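Apolipophorin-3b (Locusta migratoria, PDB 1AEP) helps load diacylglycerol into lipophorin by covering the hydrophobic surface that grows as lipid is taken up, and so supports lipid transport during insect flight. Local coordinates at residues Q13-H16 against T17-A21; F48-K51 against I52-T56; L101-A104 against L105-G109; Q113-A116 against T117-Q120; N147-N150 against S151-A155. All blocks are in the same frame, centred on the assembly; numbering follows the deposited sequence.

Interaction 1: residues Q13-H16 against T17-A21; sequences QLNH and TIVNA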
# COMPACT_ATOMS: atom_id res chain seq x y z
N GLN A 13 3.86 7.49 -9.20
CA GLN A 13 4.51 6.28 -9.59
C GLN A 13 3.93 5.09 -8.84
O GLN A 13 3.84 3.98 -9.35
CB GLN A 13 5.97 6.54 -9.28
CG GLN A 13 6.82 7.03 -10.46
CD GLN A 13 8.30 7.01 -10.11
OE1 GLN A 13 8.93 5.95 -10.03
NE2 GLN A 13 8.87 8.18 -9.88
N LEU A 14 3.51 5.34 -7.62
CA LEU A 14 2.89 4.33 -6.79
C LEU A 14 1.60 3.84 -7.41
O LEU A 14 1.32 2.64 -7.51
CB LEU A 14 2.48 5.11 -5.57
CG LEU A 14 2.54 4.35 -4.29
CD1 LEU A 14 2.96 5.33 -3.24
CD2 LEU A 14 1.15 3.92 -4.02
N ASN A 15 0.80 4.81 -7.82
CA ASN A 15 -0.49 4.60 -8.43
C ASN A 15 -0.41 3.72 -9.65
O ASN A 15 -1.16 2.76 -9.82
CB ASN A 15 -1.04 6.01 -8.74
CG ASN A 15 -2.21 6.11 -9.71
OD1 ASN A 15 -2.07 5.91 -10.92
ND2 ASN A 15 -3.40 6.47 -9.17
N HIS A 16 0.50 4.06 -10.52
CA HIS A 16 0.62 3.26 -11.71
C HIS A 16 0.92 1.84 -11.31
O HIS A 16 0.29 0.89 -11.78
CB HIS A 16 1.72 3.83 -12.57
CG HIS A 16 1.84 3.16 -13.91
ND1 HIS A 16 3.03 2.54 -14.32
CD2 HIS A 16 0.92 3.00 -14.92
CE1 HIS A 16 2.82 2.04 -15.54
NE2 HIS A 16 1.57 2.31 -15.93
N THR A 17 1.90 1.73 -10.43
CA THR A 17 2.30 0.43 -9.95
C THR A 17 1.08 -0.32 -9.47
O THR A 17 0.71 -1.35 -10.02
CB THR A 17 3.38 0.53 -8.82
OG1 THR A 17 4.53 1.13 -9.33
CG2 THR A 17 3.73 -0.84 -8.24
N ILE A 18 0.43 0.24 -8.47
CA ILE A 18 -0.76 -0.39 -7.91
C ILE A 18 -1.80 -0.79 -8.95
O ILE A 18 -2.33 -1.91 -8.91
CB ILE A 18 -1.40 0.48 -6.84
CG1 ILE A 18 -0.40 0.76 -5.71
CG2 ILE A 18 -2.64 -0.18 -6.33
CD1 ILE A 18 -1.06 1.21 -4.42
N VAL A 19 -2.12 0.13 -9.85
CA VAL A 19 -3.14 -0.16 -10.84
C VAL A 19 -2.89 -1.46 -11.60
O VAL A 19 -3.79 -2.29 -11.77
CB VAL A 19 -3.32 1.00 -11.79
CG1 VAL A 19 -4.03 0.49 -13.03
CG2 VAL A 19 -4.11 2.11 -11.10
N ASN A 20 -1.67 -1.60 -12.08
CA ASN A 20 -1.22 -2.76 -12.83
C ASN A 20 -1.29 -4.05 -12.00
O ASN A 20 -1.96 -5.01 -12.40
CB ASN A 20 0.23 -2.39 -13.21
CG ASN A 20 0.28 -1.44 -14.39
OD1 ASN A 20 -0.73 -1.19 -15.06
ND2 ASN A 20 1.49 -1.01 -14.69
N ALA A 21 -0.64 -4.02 -10.82
CA ALA A 21 -0.64 -5.09 -9.84
C ALA A 21 -2.04 -5.63 -9.67
O ALA A 21 -2.26 -6.82 -9.74
CB ALA A 21 -0.14 -4.60 -8.47
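The carbonyl oxygen Gln13 O is gripped twice by Thr17: the backbone Thr17 N donates to it at 3.2 Å, and the hydroxyl Thr17 OG1 at 2.9 Å. The two donors arrive from opposite faces of the carbonyl plane. The hydroxyl can fold back because it lies anti to the carbonyl carbon (chi1 -62°), beside its own amide nitrogen and over the preceding turn; threonine thus hides its polar group within the helix. A valine here would keep the bulk but would probably leave Gln13 O with the backbone donor alone and the methyl that replaced the hydroxyl pressed against a carbonyl oxygen. One residue further on, Ile18 N bonds Leu14 O at 2.7 Å, and the side chains of these two run side by side, Leu14 CD2 meeting Ile18 CD1 at 3.5 Å, as suits branched apolar residues on the buried stripe of an amphipathic helix. On the outer side Asn20 ND2 stands over one face of the His16 ring, toward its rim, 3.4 Å from His16 CE1, with the ring and amide planes 67° apart. Leu14 and Ile18 face helix 94-121, at Trp112 and Leu105 respectively. Leu14 also touches Ala138 of helix 131-154, where Thr17 packs on Ala145 and where Lys142 NZ hydrogen-bonds Gln13 OE1.

Interaction 2: residues F48-K51 against I52-T56; sequences FKTK and IAEVT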
# COMPACT_ATOMS: atom_id res chain seq x y z
N PHE A 48 2.57 -8.12 1.65
CA PHE A 48 2.25 -6.74 1.47
C PHE A 48 1.89 -6.10 2.76
O PHE A 48 2.45 -5.08 3.21
CB PHE A 48 0.98 -6.78 0.62
CG PHE A 48 0.63 -5.45 0.06
CD1 PHE A 48 1.42 -4.84 -0.91
CD2 PHE A 48 -0.47 -4.75 0.54
CE1 PHE A 48 1.13 -3.58 -1.41
CE2 PHE A 48 -0.77 -3.47 0.07
CZ PHE A 48 0.04 -2.88 -0.89
N LYS A 49 0.90 -6.73 3.37
CA LYS A 49 0.39 -6.25 4.62
C LYS A 49 1.56 -5.95 5.54
O LYS A 49 1.61 -4.95 6.25
CB LYS A 49 -0.42 -7.44 5.10
CG LYS A 49 -1.23 -7.34 6.38
CD LYS A 49 -2.50 -8.18 6.31
CE LYS A 49 -2.53 -9.46 7.16
NZ LYS A 49 -3.89 -9.89 7.53
N THR A 50 2.50 -6.88 5.52
CA THR A 50 3.69 -6.82 6.38
C THR A 50 4.50 -5.57 6.16
O THR A 50 4.98 -4.94 7.08
CB THR A 50 4.54 -8.11 6.30
OG1 THR A 50 3.97 -9.18 7.01
CG2 THR A 50 6.01 -7.94 6.63
N LYS A 51 4.70 -5.28 4.89
CA LYS A 51 5.45 -4.13 4.48
C LYS A 51 4.73 -2.82 4.81
O LYS A 51 5.34 -1.91 5.38
CB LYS A 51 5.78 -4.23 3.02
CG LYS A 51 6.90 -5.22 2.77
CD LYS A 51 8.23 -4.66 3.20
CE LYS A 51 9.38 -5.65 3.04
NZ LYS A 51 10.60 -5.32 3.81
N ILE A 52 3.44 -2.70 4.46
CA ILE A 52 2.64 -1.52 4.74
C ILE A 52 2.57 -1.19 6.22
O ILE A 52 2.55 -0.04 6.67
CB ILE A 52 1.22 -1.70 4.23
CG1 ILE A 52 1.35 -1.62 2.73
CG2 ILE A 52 0.31 -0.59 4.74
CD1 ILE A 52 1.22 -0.18 2.24
N ALA A 53 2.54 -2.22 7.01
CA ALA A 53 2.53 -2.01 8.42
C ALA A 53 3.89 -1.47 8.90
O ALA A 53 4.01 -0.78 9.91
CB ALA A 53 2.18 -3.36 9.02
N GLU A 54 4.95 -1.81 8.16
CA GLU A 54 6.28 -1.35 8.52
C GLU A 54 6.36 0.15 8.43
O GLU A 54 6.88 0.82 9.33
CB GLU A 54 7.32 -1.91 7.56
CG GLU A 54 8.61 -2.41 8.21
CD GLU A 54 9.20 -3.54 7.42
OE1 GLU A 54 9.95 -3.36 6.50
OE2 GLU A 54 8.76 -4.72 7.85
N VAL A 55 5.84 0.66 7.31
CA VAL A 55 5.77 2.06 6.96
C VAL A 55 4.99 2.79 8.02
O VAL A 55 5.45 3.75 8.64
CB VAL A 55 4.99 2.13 5.63
CG1 VAL A 55 4.63 3.52 5.24
CG2 VAL A 55 5.81 1.52 4.54
N THR A 56 3.78 2.29 8.25
CA THR A 56 2.91 2.85 9.26
C THR A 56 3.64 3.10 10.57
O THR A 56 3.50 4.14 11.20
CB THR A 56 1.82 1.83 9.49
OG1 THR A 56 0.81 2.03 8.52
CG2 THR A 56 1.28 2.03 10.87
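Ile52 leads with an almost straight bond from its backbone, Ile52 N to Phe48 O at 2.9 Å (170° at the hydrogen), and its CG1 lies over one face of the Phe48 ring. This methylene makes a CH-pi contact there, 4.2 Å from the ring centroid and displaced toward the rim at CE2. With CG anti to the backbone N (chi1 -168°), Phe48 runs alongside Ile52, and ring and branch enter the core together, toward Leu105 and Val108 of helix 94-121. Ala53 comes next, bonded through its N to Lys49 O at 3.0 Å; its small methyl suits the flank between core and surface. Glu54 is partly exposed and poorly ordered. Its OE1 forms a weak salt bridge with Lys51 NZ at 3.4 Å, the two chains lying side by side and the lysine bent at chi2 to reach; Lys140 of helix 131-154 offers a second, long and weak ion pair. Val55 returns to the buried side, with Val55 N bonded to Lys51 O at 3.3 Å and the side chain on Ala137. Apolar groups therefore fill one face and charges the margin, the chemistry of an amphipathic helix, consistent with an apolar side that could be turned to lipid.

Interaction 3: residues L101-A104 against L105-G109; sequences LQSA and LTNVG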
# COMPACT_ATOMS: atom_id res chain seq x y z
N LEU A 101 -8.03 -8.26 -1.44
CA LEU A 101 -6.75 -7.72 -1.82
C LEU A 101 -6.92 -6.52 -2.70
O LEU A 101 -6.34 -5.47 -2.44
CB LEU A 101 -5.93 -8.74 -2.59
CG LEU A 101 -4.62 -8.97 -1.86
CD1 LEU A 101 -3.66 -9.73 -2.74
CD2 LEU A 101 -4.00 -7.66 -1.43
N GLN A 102 -7.70 -6.69 -3.76
CA GLN A 102 -7.96 -5.64 -4.73
C GLN A 102 -8.42 -4.33 -4.14
O GLN A 102 -8.15 -3.25 -4.67
CB GLN A 102 -9.00 -6.05 -5.74
CG GLN A 102 -8.42 -5.83 -7.13
CD GLN A 102 -9.43 -6.13 -8.17
OE1 GLN A 102 -9.21 -7.02 -9.00
NE2 GLN A 102 -10.55 -5.42 -8.09
N SER A 103 -9.15 -4.45 -3.05
CA SER A 103 -9.65 -3.29 -2.39
C SER A 103 -8.55 -2.70 -1.55
O SER A 103 -8.28 -1.50 -1.62
CB SER A 103 -10.92 -3.62 -1.61
OG SER A 103 -10.75 -3.41 -0.22
N ALA A 104 -7.92 -3.57 -0.77
CA ALA A 104 -6.84 -3.15 0.07
C ALA A 104 -5.86 -2.33 -0.76
O ALA A 104 -5.48 -1.24 -0.37
CB ALA A 104 -6.23 -4.35 0.77
N LEU A 105 -5.49 -2.84 -1.93
CA LEU A 105 -4.57 -2.16 -2.80
C LEU A 105 -5.07 -0.80 -3.21
O LEU A 105 -4.36 0.21 -3.19
CB LEU A 105 -4.26 -2.96 -4.08
CG LEU A 105 -3.32 -4.16 -3.92
CD1 LEU A 105 -3.23 -4.84 -5.28
CD2 LEU A 105 -1.90 -3.75 -3.54
N THR A 106 -6.31 -0.80 -3.57
CA THR A 106 -6.93 0.41 -4.00
C THR A 106 -7.00 1.45 -2.89
O THR A 106 -6.77 2.61 -3.13
CB THR A 106 -8.24 0.09 -4.68
OG1 THR A 106 -7.94 -0.88 -5.66
CG2 THR A 106 -8.72 1.34 -5.33
N ASN A 107 -7.29 1.02 -1.67
CA ASN A 107 -7.35 1.97 -0.56
C ASN A 107 -5.97 2.57 -0.20
O ASN A 107 -5.88 3.72 0.22
CB ASN A 107 -7.86 1.30 0.69
CG ASN A 107 -9.25 0.82 0.50
OD1 ASN A 107 -9.73 -0.04 1.26
ND2 ASN A 107 -9.88 1.34 -0.54
N VAL A 108 -4.90 1.79 -0.36
CA VAL A 108 -3.56 2.28 -0.03
C VAL A 108 -3.16 3.39 -0.99
O VAL A 108 -2.53 4.38 -0.61
CB VAL A 108 -2.56 1.13 -0.05
CG1 VAL A 108 -1.14 1.63 -0.04
CG2 VAL A 108 -2.81 0.30 1.19
N GLY A 109 -3.56 3.23 -2.24
CA GLY A 109 -3.28 4.22 -3.26
C GLY A 109 -4.01 5.53 -3.03
O GLY A 109 -3.44 6.62 -3.19
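Residues 101-109 form one unbroken alpha-helical run, part of helix 94-121 in the five-helix bundle of apolipophorin III, and each carbonyl of 101-104 accepts the amide four residues on. Leu105 N meets Leu101 O at 2.8 Å and Asn107 N meets Ser103 O at 2.7 Å, while Val108 N spans a longer 3.1 Å to Ala104 O. Among the side chains, Leu101 and Leu105 pack one turn apart, CD2 of the first reaching CG of the second at 4.3 Å, a loose apolar contact on the inward stripe. Leucines suit this stripe because they fill the seam with helix 36-63, where Leu101 lies on Ala45, and with helix 7-25, where Leu105 touches Leu25. Ala104 is buried as well; its lone methyl fits close to Ile85 and Ala88 of the loop after helix 69-83. Ser103 and Asn107 occupy the outward side with short polar chains. Thr106 tucks its hydroxyl back along the helix, OG1 lying anti to the carbonyl carbon (chi1 -51°), which brings it to Gln102 O beside the backbone donor Thr106 N. Thr106 N stands above the carbonyl plane at 3.3 Å from Gln102 O, whereas Thr106 OG1 lies close to the extension of that C=O bond, 2.6 Å from Gln102 O.

Interaction 4: residues Q113-A116 against T117-Q120; sequences QDIA and TKTQ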
# COMPACT_ATOMS: atom_id res chain seq x y z
N GLN A 113 -2.66 9.33 -2.23
CA GLN A 113 -3.01 10.51 -2.99
C GLN A 113 -3.48 11.62 -2.07
O GLN A 113 -3.04 12.75 -2.17
CB GLN A 113 -4.08 10.18 -4.02
CG GLN A 113 -3.60 9.10 -4.99
CD GLN A 113 -4.49 8.91 -6.21
OE1 GLN A 113 -4.00 8.84 -7.36
NE2 GLN A 113 -5.80 8.79 -5.96
N ASP A 114 -4.38 11.28 -1.13
CA ASP A 114 -4.90 12.23 -0.14
C ASP A 114 -3.78 13.01 0.55
O ASP A 114 -3.73 14.23 0.49
CB ASP A 114 -5.50 11.46 1.02
CG ASP A 114 -6.97 11.58 1.06
OD1 ASP A 114 -7.66 11.57 0.06
OD2 ASP A 114 -7.43 11.69 2.30
N ILE A 115 -2.91 12.29 1.26
CA ILE A 115 -1.79 12.90 1.93
C ILE A 115 -0.89 13.70 1.01
O ILE A 115 -0.31 14.70 1.41
CB ILE A 115 -0.97 11.87 2.63
CG1 ILE A 115 -0.48 12.49 3.92
CG2 ILE A 115 0.20 11.50 1.74
CD1 ILE A 115 -1.44 12.19 5.05
N ALA A 116 -0.72 13.26 -0.24
CA ALA A 116 0.15 13.97 -1.17
C ALA A 116 -0.40 15.36 -1.47
O ALA A 116 0.30 16.37 -1.42
CB ALA A 116 0.25 13.21 -2.48
N THR A 117 -1.68 15.38 -1.81
CA THR A 117 -2.45 16.56 -2.09
C THR A 117 -2.42 17.52 -0.89
O THR A 117 -2.23 18.72 -1.01
CB THR A 117 -3.88 16.02 -2.36
OG1 THR A 117 -4.02 15.50 -3.68
CG2 THR A 117 -4.98 16.97 -1.94
N LYS A 118 -2.58 16.97 0.31
CA LYS A 118 -2.53 17.81 1.48
C LYS A 118 -1.25 18.62 1.56
O LYS A 118 -1.25 19.84 1.73
CB LYS A 118 -2.49 16.94 2.73
CG LYS A 118 -3.56 17.20 3.78
CD LYS A 118 -4.67 16.15 3.77
CE LYS A 118 -4.91 15.37 5.08
NZ LYS A 118 -5.37 13.98 4.86
N THR A 119 -0.14 17.90 1.50
CA THR A 119 1.17 18.50 1.58
C THR A 119 1.32 19.58 0.52
O THR A 119 2.02 20.57 0.72
CB THR A 119 2.29 17.43 1.43
OG1 THR A 119 2.43 17.02 0.08
CG2 THR A 119 1.96 16.22 2.27
N GLN A 120 0.70 19.36 -0.61
CA GLN A 120 0.80 20.27 -1.74
C GLN A 120 0.03 21.55 -1.54
O GLN A 120 0.47 22.63 -1.92
CB GLN A 120 0.57 19.55 -3.05
CG GLN A 120 1.98 19.17 -3.58
CD GLN A 120 1.89 19.05 -5.07
OE1 GLN A 120 2.89 19.17 -5.78
NE2 GLN A 120 0.66 18.80 -5.51
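Backbone bonds tie Gln113 and Asp114 to the turn that follows: Thr117 N donates to Gln113 O at 3.0 Å, nearly straight at 175°, and Lys118 N to Asp114 O, also at 3.0 Å and in the carbonyl plane. Gln120 N continues the pattern to Ala116 O at 3.1 Å, but bends to 139°. Hydroxyl groups add a second set of bonds, made differently by the two threonines. Thr119 places OG1 between its backbone N and carbonyl carbon (chi1 76°), from where it bonds Ala116 O at 2.7 Å; Gln120 N reaches the same oxygen from the same face of its plane, so Ala116 O is held by two donors. Thr117 instead sets OG1 anti to the carbonyl carbon, and its bond to Gln113 O is weak at 3.3 Å. Threonine suits both sites, since its hydroxyl can be spent on a carbonyl of its own helix near the end of that helix. Charge enters through Asp114 and Lys118, whose side chains cross obliquely. OD2 of Asp114 and NZ of Lys118 are 4.0 Å apart, beyond a salt bridge, so any attraction is probably modest. Ile115 and Ala116 are buried: Ile115 packs on Phe77 of helix 69-83, and Ala116 meets Ile7 of helix 7-25. At the margins Lys118 lays its chain against Gln73 of helix 69-83, while Gln120 meets Ala8 and Gln113 meets Asn15, both on helix 7-25. This last part of helix 94-121 is thereby set between two helices of the bundle.

Interaction 5: residues N147-N150 against S151-A155; sequences NLQN and SIQSA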
# COMPACT_ATOMS: atom_id res chain seq x y z
N ASN A 147 6.71 -5.92 -6.00
CA ASN A 147 7.06 -7.25 -5.59
C ASN A 147 5.91 -8.19 -5.76
O ASN A 147 6.06 -9.28 -6.31
CB ASN A 147 7.43 -7.25 -4.14
CG ASN A 147 8.91 -7.04 -4.01
OD1 ASN A 147 9.42 -6.99 -2.89
ND2 ASN A 147 9.59 -6.89 -5.15
N LEU A 148 4.75 -7.75 -5.28
CA LEU A 148 3.53 -8.52 -5.40
C LEU A 148 3.27 -8.85 -6.85
O LEU A 148 3.02 -9.98 -7.24
CB LEU A 148 2.36 -7.68 -4.89
CG LEU A 148 1.07 -8.45 -4.60
CD1 LEU A 148 0.75 -8.15 -3.16
CD2 LEU A 148 0.02 -7.82 -5.44
N GLN A 149 3.34 -7.83 -7.67
CA GLN A 149 3.11 -8.06 -9.05
C GLN A 149 4.08 -9.06 -9.66
O GLN A 149 3.67 -9.97 -10.37
CB GLN A 149 3.28 -6.73 -9.71
CG GLN A 149 3.22 -6.89 -11.19
CD GLN A 149 3.01 -5.56 -11.83
OE1 GLN A 149 3.14 -4.51 -11.17
NE2 GLN A 149 2.67 -5.64 -13.11
N ASN A 150 5.37 -8.90 -9.37
CA ASN A 150 6.36 -9.83 -9.87
C ASN A 150 5.96 -11.27 -9.56
O ASN A 150 6.11 -12.18 -10.37
CB ASN A 150 7.72 -9.54 -9.24
CG ASN A 150 8.39 -8.33 -9.86
OD1 ASN A 150 7.91 -7.77 -10.86
ND2 ASN A 150 9.49 -7.92 -9.26
N SER A 151 5.40 -11.46 -8.36
CA SER A 151 4.95 -12.78 -7.93
C SER A 151 3.76 -13.34 -8.74
O SER A 151 3.79 -14.46 -9.24
CB SER A 151 4.69 -12.79 -6.42
OG SER A 151 5.80 -12.17 -5.76
N ILE A 152 2.69 -12.54 -8.85
CA ILE A 152 1.52 -12.96 -9.59
C ILE A 152 1.86 -13.26 -11.02
O ILE A 152 1.17 -13.99 -11.71
CB ILE A 152 0.42 -11.93 -9.46
CG1 ILE A 152 -0.07 -12.08 -8.05
CG2 ILE A 152 -0.75 -12.09 -10.41
CD1 ILE A 152 -0.30 -10.70 -7.45
N GLN A 153 2.99 -12.70 -11.41
CA GLN A 153 3.50 -12.84 -12.76
C GLN A 153 4.34 -14.09 -12.94
O GLN A 153 4.20 -14.79 -13.92
CB GLN A 153 4.47 -11.69 -13.00
CG GLN A 153 4.27 -10.68 -14.13
CD GLN A 153 5.58 -9.94 -14.34
OE1 GLN A 153 5.61 -8.72 -14.30
NE2 GLN A 153 6.65 -10.69 -14.65
N SER A 154 5.23 -14.32 -11.99
CA SER A 154 6.10 -15.48 -12.08
C SER A 154 5.42 -16.80 -11.84
O SER A 154 5.92 -17.84 -12.25
CB SER A 154 7.37 -15.42 -11.28
OG SER A 154 8.44 -15.74 -12.18
N ALA A 155 4.28 -16.74 -11.15
CA ALA A 155 3.48 -17.91 -10.84
C ALA A 155 2.43 -18.15 -11.93
O ALA A 155 1.57 -19.01 -11.83
CB ALA A 155 2.83 -17.73 -9.48
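Leu148 lies alongside Ile152, one turn apart and pointing the same way, with Leu148 CD2 3.5 Å from Ile152 CD1. The pair belongs to the apolar stripe of the last turns of helix 131-154, the closing amphipathic helix of the five-helix bundle. Ile152 sends CG1 anti to its carbonyl carbon (chi1 -72°), back over the preceding turn, which, together with chi2, sets CD1 beside the leucine. The leucine also meets Phe48 and Gln44 of helix 36-63, and the isoleucine meets Leu25 of helix 7-25. Under the stripe, Ile152 N bonds Leu148 O at 3.0 Å, with 167° at the hydrogen. Ser151 uses its side chain otherwise: OG turns back to Asn147 O at 3.0 Å, and Ser151 N reaches Asn147 O at 3.1 Å from the opposite face of the carbonyl plane. Gln44 adds a weak hydrogen bond to the serine hydroxyl, so a small polar residue suits this border between the two helices. An alanine here would probably leave Asn147 O with its backbone donor alone and remove the weak hydrogen bond to Gln44. Asn150 is exposed, while Gln149 and Gln153 are partly exposed and lie along the border with helix 7-25, at Glu24, though Gln153 is poorly ordered. Asn150 contributes mainly through its backbone, Asn150 O taking Ser154 N at 2.8 Å. Helical geometry ends at Ala155, whose N still bonds Ser151 O at 3.0 Å.

In the fold
The five contacts follow one another along the chain, each within a single helix: interaction 1 on helix 7-25, interaction 2 on helix 36-63, interactions 3 and 4 on helix 94-121 and interaction 5 on helix 131-154. Interaction 3 lies nearest the centre of the chain, about 7 Å away, and touches both interaction 1 and interaction 2. Interactions 4 and 5 lie on opposite sides of that centre, their own centres about 29 Å apart, whereas the centres of interactions 1 and 3 are about 11 Å apart. Leu105 meets both Ile18 and Phe48, and Phe48 meets Leu148, joining four helices in one core. Such a bundle suits a protein that exists as a soluble monomer and in a lipoprotein-bound form.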